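Local coordinates for dihydrodipicolinate synthase (PDB 3B4U), which probably catalyses the condensation of pyruvate with aspartate semialdehyde in lysine biosynthesis, as a TIM-barrel lyase of the dihydrodipicolinate synthase family, at residues Ala133-Val138 with Ile164-Lys169; Val250-Ser255 with Gln280-Phe285; Cys51-Arg56 with Asp265-Leu270. All blocks are in the same frame, centred on the assembly; numbering follows the deposited sequence. Where two conformers were deposited one is given.

The three contacts show how a TIM barrel is built at its wall, its appendage and its rim. Contact 1 pairs neighbouring barrel strands, contact 2 packs the last two helices together, and contact 3 ties a loop after strand 40-43 to the loop between those helices. Contacts 1 and 2 lie on opposite sides of the chain's centre, their centres 32 Å apart. Contact 1 falls, along the chain, between the two segments of contact 3, with 25 Å between centres. Contacts 2 and 3 touch, K251 NZ meeting D265 O at 2.8 Å, probably as a hydrogen bond. The magnesium ion lies about 10 Å from the S52 side chain. In relatives the Schiff-base lysine sits on the sixth strand, here 165-170.

Contact 1 of 3, residues Ala133-Val138 with Ile164-Lys169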
# COMPACT_ATOMS: atom_id res chain seq x y z
N ALA B 133 12.29 -8.79 18.46
CA ALA B 133 10.97 -9.03 17.90
C ALA B 133 10.12 -9.76 18.91
O ALA B 133 10.57 -10.73 19.53
CB ALA B 133 11.11 -9.84 16.63
N ARG B 134 8.88 -9.32 19.05
CA ARG B 134 7.94 -9.91 20.02
C ARG B 134 6.56 -9.37 19.65
O ARG B 134 6.46 -8.31 19.05
CB ARG B 134 8.27 -9.50 21.47
CG ARG B 134 8.28 -7.99 21.67
CD ARG B 134 8.52 -7.57 23.12
NE ARG B 134 8.52 -6.12 23.25
CZ ARG B 134 7.43 -5.35 23.34
NH1 ARG B 134 6.21 -5.87 23.35
NH2 ARG B 134 7.58 -4.04 23.33
N ASP B 135 5.52 -10.09 20.06
CA ASP B 135 4.19 -9.47 20.24
C ASP B 135 3.61 -8.91 18.97
O ASP B 135 2.94 -7.89 18.99
CB ASP B 135 4.25 -8.46 21.40
CG ASP B 135 4.66 -9.13 22.71
OD1 ASP B 135 4.26 -10.29 22.91
OD2 ASP B 135 5.34 -8.50 23.53
N ILE B 136 3.81 -9.63 17.88
CA ILE B 136 3.24 -9.26 16.59
C ILE B 136 1.88 -9.93 16.42
O ILE B 136 1.76 -11.16 16.52
CB ILE B 136 4.14 -9.72 15.43
CG1 ILE B 136 5.59 -9.26 15.60
CG2 ILE B 136 3.57 -9.26 14.11
CD1 ILE B 136 5.78 -7.86 15.65
N LEU B 137 0.88 -9.09 16.16
CA LEU B 137 -0.46 -9.53 15.79
C LEU B 137 -0.58 -9.38 14.30
O LEU B 137 -0.51 -8.26 13.76
CB LEU B 137 -1.51 -8.64 16.47
CG LEU B 137 -1.37 -8.53 17.98
CD1 LEU B 137 -2.30 -7.44 18.52
CD2 LEU B 137 -1.63 -9.87 18.66
N VAL B 138 -0.74 -10.46 13.54
CA VAL B 138 -0.85 -10.34 12.09
C VAL B 138 -2.28 -9.98 11.72
O VAL B 138 -3.25 -10.48 12.29
CB VAL B 138 -0.32 -11.61 11.38
CG1 VAL B 138 1.18 -11.75 11.66
CG2 VAL B 138 -1.08 -12.86 11.74
N ILE B 164 6.97 -14.42 18.84
CA ILE B 164 7.03 -13.30 17.92
C ILE B 164 5.64 -13.11 17.33
O ILE B 164 5.05 -12.04 17.45
CB ILE B 164 8.12 -13.48 16.85
CG1 ILE B 164 9.53 -13.55 17.50
CG2 ILE B 164 8.02 -12.34 15.84
CD1 ILE B 164 10.55 -14.07 16.53
N VAL B 165 5.10 -14.13 16.70
CA VAL B 165 3.70 -14.09 16.24
C VAL B 165 2.82 -14.56 17.39
O VAL B 165 2.83 -15.75 17.75
CB VAL B 165 3.49 -14.91 14.98
CG1 VAL B 165 1.99 -14.96 14.62
CG2 VAL B 165 4.31 -14.31 13.84
N THR B 166 2.15 -13.60 18.03
CA THR B 166 1.41 -13.85 19.24
C THR B 166 -0.10 -13.77 19.07
O THR B 166 -0.84 -14.06 20.01
CB THR B 166 1.86 -12.93 20.38
OG1 THR B 166 1.56 -11.58 20.02
CG2 THR B 166 3.35 -13.08 20.69
N GLY B 167 -0.57 -13.41 17.88
CA GLY B 167 -2.00 -13.30 17.69
C GLY B 167 -2.32 -12.93 16.26
O GLY B 167 -1.44 -12.74 15.41
N VAL B 168 -3.63 -12.88 16.03
CA VAL B 168 -4.21 -12.58 14.74
C VAL B 168 -5.35 -11.61 14.97
O VAL B 168 -6.23 -11.90 15.78
CB VAL B 168 -4.76 -13.84 14.05
CG1 VAL B 168 -5.33 -13.48 12.65
CG2 VAL B 168 -3.69 -14.91 13.89
N LYS B 169 -5.39 -10.51 14.22
CA LYS B 169 -6.60 -9.70 14.15
C LYS B 169 -7.34 -10.14 12.91
O LYS B 169 -6.94 -9.85 11.78
CB LYS B 169 -6.27 -8.21 14.10
CG LYS B 169 -7.50 -7.33 13.94
CD LYS B 169 -8.49 -7.44 15.08
CE LYS B 169 -9.72 -6.61 14.87
NZ LYS B 169 -10.63 -6.73 16.07
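I136 faces 164-169 with both of its backbone polar atoms: its N donates to I164 O at 2.7 Å, almost straight down the carbonyl bond, and its O accepts T166 N at 2.9 Å. Two further backbone bonds, V138 N to G167 O and K169 N to V138 O, extend this parallel ladder. The register does not run evenly. I136 is opposite V165 but L137 is opposite G167, so T166 is the extra residue of a beta bulge. With chi1 at 64°, T166 OG1 is tucked between its own backbone N and carbonyl carbon and lies 3.4 Å from D135 CA, while CG2 approaches D135 OD1.

Apolar contacts complete the pairing. I136 and I164 run side by side, CG1 to CG2 at 3.9 Å, and V138 CG2 meets V168 CG2 at 4.0 Å. L137 CD2 settles 3.6 Å from G167 CA, where glycine brings no side chain of its own.

In the barrel wall this pair lies between strands 101-104 and 189-192, which bond to it along its two outer edges. F122 and F126 of helix 115-129 pack on I136, V138, I164 and V165, and K169 NZ reaches I210 O of strand 208-211.

Contact 2 of 3, residues Val250-Ser255 with Gln280-Phe285; sequences VKVLVS and QIEGAF
L253 meets I281 and F285 together, its branched end pressed between two successive turns of the partner helix. L253 CG lies 3.7 Å from I281 CG2, and the methyl CD2 reaches F285 CB at 3.6 Å. The other methyl, CD1, comes to 4.1 Å from F285 CD1, so the leucine meets the root of the aromatic side chain and the near part of its ring. The same I281 methyl also receives V252 CG1, at 3.8 Å. I281 CG2 stands anti to the backbone N (chi1 -72°, measured to CG1), and this places one small branch where both V252 and L253 can rest on it.

The next shell is more polar. E282 starts off to one side, but its carboxylate comes back toward V252, with OE2 4.3 Å from V252 CG1. That contact is loose, and the charge is answered by a salt bridge to R278 one turn earlier on the same helix. R278 also touches V252 and S255, so it spans the gap between the helices. I273 backs V252, while A249 and F244 add to the surroundings of I281. F289 meets the F285 ring, their planes at about 30°.

The two short helical segments approach to 9.9 Å between axes and cross at -68°, a steep angle that keeps the meeting brief and confines it to a few buried side chains. This is an oblique apolar helix-helix packing between the last two helices of the chain, in the helical C-terminal portion that follows the barrel in this family.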
# COMPACT_ATOMS: atom_id res chain seq x y z
N VAL B 250 -17.53 6.20 11.42
CA VAL B 250 -17.12 6.06 12.80
C VAL B 250 -16.76 7.42 13.40
O VAL B 250 -17.16 7.76 14.51
CB VAL B 250 -15.90 5.10 12.90
CG1 VAL B 250 -15.23 5.20 14.25
CG2 VAL B 250 -16.35 3.67 12.68
N LYS B 251 -16.02 8.22 12.64
CA LYS B 251 -15.65 9.55 13.12
C LYS B 251 -16.86 10.46 13.36
O LYS B 251 -16.90 11.20 14.34
CB LYS B 251 -14.64 10.18 12.17
CG LYS B 251 -13.25 9.52 12.23
CD LYS B 251 -12.26 10.16 11.25
CE LYS B 251 -11.20 10.95 12.01
NZ LYS B 251 -10.23 11.56 11.07
N VAL B 252 -17.87 10.35 12.49
CA VAL B 252 -19.12 11.09 12.71
C VAL B 252 -19.71 10.73 14.08
O VAL B 252 -20.18 11.59 14.80
CB VAL B 252 -20.15 10.77 11.57
CG1 VAL B 252 -21.56 11.19 11.95
CG2 VAL B 252 -19.77 11.40 10.25
N LEU B 253 -19.67 9.46 14.45
CA LEU B 253 -20.24 9.04 15.73
C LEU B 253 -19.36 9.38 16.92
O LEU B 253 -19.88 9.62 18.00
CB LEU B 253 -20.67 7.58 15.67
CG LEU B 253 -21.89 7.38 14.75
CD1 LEU B 253 -22.25 5.90 14.66
CD2 LEU B 253 -23.12 8.16 15.25
N VAL B 254 -18.04 9.46 16.75
CA VAL B 254 -17.21 10.05 17.80
C VAL B 254 -17.64 11.49 18.03
O VAL B 254 -17.86 11.89 19.18
CB VAL B 254 -15.70 9.98 17.48
CG1 VAL B 254 -14.92 10.63 18.60
CG2 VAL B 254 -15.30 8.51 17.31
N SER B 255 -17.82 12.27 16.97
CA SER B 255 -18.30 13.65 17.10
C SER B 255 -19.66 13.69 17.78
O SER B 255 -19.90 14.51 18.67
CB SER B 255 -18.39 14.33 15.73
OG SER B 255 -17.11 14.76 15.29
N GLN B 280 -28.36 11.04 8.86
CA GLN B 280 -28.83 9.66 8.76
C GLN B 280 -28.06 8.75 9.72
O GLN B 280 -28.63 7.89 10.41
CB GLN B 280 -28.72 9.16 7.33
CG GLN B 280 -29.57 9.91 6.32
CD GLN B 280 -29.39 9.40 4.91
OE1 GLN B 280 -29.46 8.20 4.66
NE2 GLN B 280 -29.17 10.32 3.96
N ILE B 281 -26.75 8.95 9.79
CA ILE B 281 -25.90 8.15 10.68
C ILE B 281 -26.24 8.40 12.15
O ILE B 281 -26.42 7.47 12.94
CB ILE B 281 -24.45 8.50 10.41
CG1 ILE B 281 -24.02 7.92 9.07
CG2 ILE B 281 -23.52 7.97 11.52
CD1 ILE B 281 -22.70 8.52 8.55
N GLU B 282 -26.41 9.66 12.49
CA GLU B 282 -26.79 10.01 13.86
C GLU B 282 -28.15 9.43 14.21
O GLU B 282 -28.35 8.94 15.31
CB GLU B 282 -26.76 11.53 14.06
CG GLU B 282 -25.34 12.12 13.95
CD GLU B 282 -25.32 13.61 13.76
OE1 GLU B 282 -26.38 14.22 13.67
OE2 GLU B 282 -24.20 14.17 13.69
N GLY B 283 -29.07 9.47 13.26
CA GLY B 283 -30.41 8.93 13.50
C GLY B 283 -30.39 7.43 13.73
O GLY B 283 -31.11 6.92 14.61
N ALA B 284 -29.60 6.71 12.94
CA ALA B 284 -29.45 5.27 13.11
C ALA B 284 -28.89 4.94 14.50
O ALA B 284 -29.36 4.01 15.18
CB ALA B 284 -28.59 4.72 12.07
N PHE B 285 -27.87 5.69 14.92
CA PHE B 285 -27.31 5.54 16.24
C PHE B 285 -28.35 5.83 17.31
O PHE B 285 -28.50 5.06 18.25
CB PHE B 285 -26.06 6.43 16.38
CG PHE B 285 -25.48 6.42 17.75
CD1 PHE B 285 -24.49 5.51 18.11
CD2 PHE B 285 -25.92 7.31 18.69
CE1 PHE B 285 -23.98 5.52 19.39
CE2 PHE B 285 -25.41 7.31 19.97
CZ PHE B 285 -24.43 6.41 20.32

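Contact 3 of 3, residues Cys51-Arg56 with Asp265-Leu270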
# COMPACT_ATOMS: atom_id res chain seq x y z
N CYS B 51 -2.61 4.36 7.22
CA CYS B 51 -2.02 4.41 5.88
C CYS B 51 -1.74 5.85 5.44
O CYS B 51 -0.80 6.10 4.68
CB CYS B 51 -2.93 3.71 4.85
SG CYS B 51 -4.68 4.22 4.96
N SER B 52 -2.55 6.79 5.93
CA SER B 52 -2.44 8.18 5.58
C SER B 52 -1.54 8.98 6.52
O SER B 52 -1.37 10.18 6.28
CB SER B 52 -3.84 8.80 5.58
OG SER B 52 -4.69 8.03 4.74
N VAL B 53 -1.04 8.38 7.58
CA VAL B 53 -0.17 9.02 8.54
C VAL B 53 1.26 8.77 8.09
O VAL B 53 1.68 7.64 7.86
CB VAL B 53 -0.47 8.49 9.97
CG1 VAL B 53 0.54 9.04 10.95
CG2 VAL B 53 -1.90 8.86 10.36
N GLY B 54 2.02 9.85 7.94
CA GLY B 54 3.37 9.77 7.46
C GLY B 54 4.30 9.02 8.39
O GLY B 54 4.06 8.86 9.59
N SER B 55 5.43 8.62 7.82
CA SER B 55 6.45 7.92 8.56
C SER B 55 7.13 8.80 9.61
O SER B 55 7.62 8.27 10.61
CB SER B 55 7.52 7.33 7.61
OG SER B 55 6.92 6.31 6.83
N ARG B 56 7.19 10.12 9.39
CA ARG B 56 7.65 11.03 10.42
C ARG B 56 6.53 11.40 11.38
O ARG B 56 6.74 11.43 12.60
CB ARG B 56 8.28 12.29 9.81
CG ARG B 56 9.53 12.01 9.03
CD ARG B 56 10.14 13.25 8.44
NE ARG B 56 9.37 13.86 7.37
CZ ARG B 56 8.82 15.07 7.44
NH1 ARG B 56 8.80 15.78 8.56
NH2 ARG B 56 8.29 15.57 6.35
N ASP B 265 -13.44 15.80 10.11
CA ASP B 265 -12.43 15.85 9.08
C ASP B 265 -11.70 14.52 8.92
O ASP B 265 -11.30 13.87 9.90
CB ASP B 265 -11.41 16.97 9.36
CG ASP B 265 -11.93 18.36 8.99
OD1 ASP B 265 -13.04 18.44 8.44
OD2 ASP B 265 -11.23 19.33 9.30
N VAL B 266 -11.52 14.14 7.66
CA VAL B 266 -10.73 12.98 7.30
C VAL B 266 -9.64 13.41 6.37
O VAL B 266 -9.71 14.48 5.75
CB VAL B 266 -11.59 11.88 6.62
CG1 VAL B 266 -12.59 11.29 7.64
CG2 VAL B 266 -12.30 12.39 5.37
N ARG B 267 -8.63 12.59 6.22
CA ARG B 267 -7.54 12.87 5.32
C ARG B 267 -7.80 12.22 3.98
O ARG B 267 -8.28 11.10 3.87
CB ARG B 267 -6.22 12.36 5.92
CG ARG B 267 -4.95 12.71 5.25
CD ARG B 267 -3.78 12.55 6.22
NE ARG B 267 -3.44 13.66 7.13
CZ ARG B 267 -2.32 13.63 7.89
NH1 ARG B 267 -1.56 12.55 7.88
NH2 ARG B 267 -1.95 14.65 8.66
N ALA B 268 -7.46 12.93 2.91
CA ALA B 268 -7.50 12.36 1.58
C ALA B 268 -6.67 11.06 1.61
O ALA B 268 -5.65 11.00 2.26
CB ALA B 268 -6.90 13.37 0.58
N PRO B 269 -7.11 10.03 0.87
CA PRO B 269 -8.15 10.03 -0.14
C PRO B 269 -9.58 9.77 0.33
O PRO B 269 -10.48 9.65 -0.51
CB PRO B 269 -7.69 8.88 -1.03
CG PRO B 269 -7.14 7.92 -0.04
CD PRO B 269 -6.40 8.74 0.93
N LEU B 270 -9.81 9.72 1.64
CA LEU B 270 -11.17 9.71 2.16
C LEU B 270 -11.78 11.10 1.98
O LEU B 270 -11.06 12.08 1.83
CB LEU B 270 -11.19 9.30 3.63
CG LEU B 270 -10.60 7.93 3.98
CD1 LEU B 270 -10.73 7.62 5.44
CD2 LEU B 270 -11.25 6.81 3.14
O HOH W 1 -7.18 8.94 5.25
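R267 stretches toward S52 and turns its guanidinium so that an edge, not a face, meets the serine's backbone. NH1 donates to S52 O at 2.9 Å with an N-H...O angle of 151°. The oxygen lies close to the guanidinium plane, although from the serine's side the donor is tilted away from the carbonyl plane. The arginine chain runs extended from its backbone as far as CG and CD, then bends at chi3 (-85°), and this turn brings NH1 over to the carbonyl. Before the bend, its methylene groups lie alongside the serine: R267 CD is 3.8 Å from S52 CB and 3.4 Å from S52 O.

The serine hydroxyl takes a different route. Its OG, anti to its own carbonyl carbon (chi1 -54°), looks toward the backbone of the other segment, and a water fills the interval. S52 OG donates to this water at 2.7 Å, and the water in turn donates to R267 O at 2.8 Å. One residue pair is thus joined twice, directly through the guanidinium NH1 and indirectly through the arginine's own carbonyl. P269, preceded by a cis peptide, flanks the hydroxyl, its CD 4.2 Å from S52 OG.

Two further partners fix the rotation of the guanidinium: NH1 also forms a salt bridge to E57, whose OE1 bonds G54 N as well, and NH2 reaches G19 O. The backbone is held separately, R267 N bonding E49, which ends the family's GTTGE sequence. The second subunit packs beside the contact, its P107 on P269. The loop between strand 40-43 and helix 57-67 is thereby joined to the one between helices 246-258 and 275-289, with V53 lying on R58 and I61 of helix 57-67.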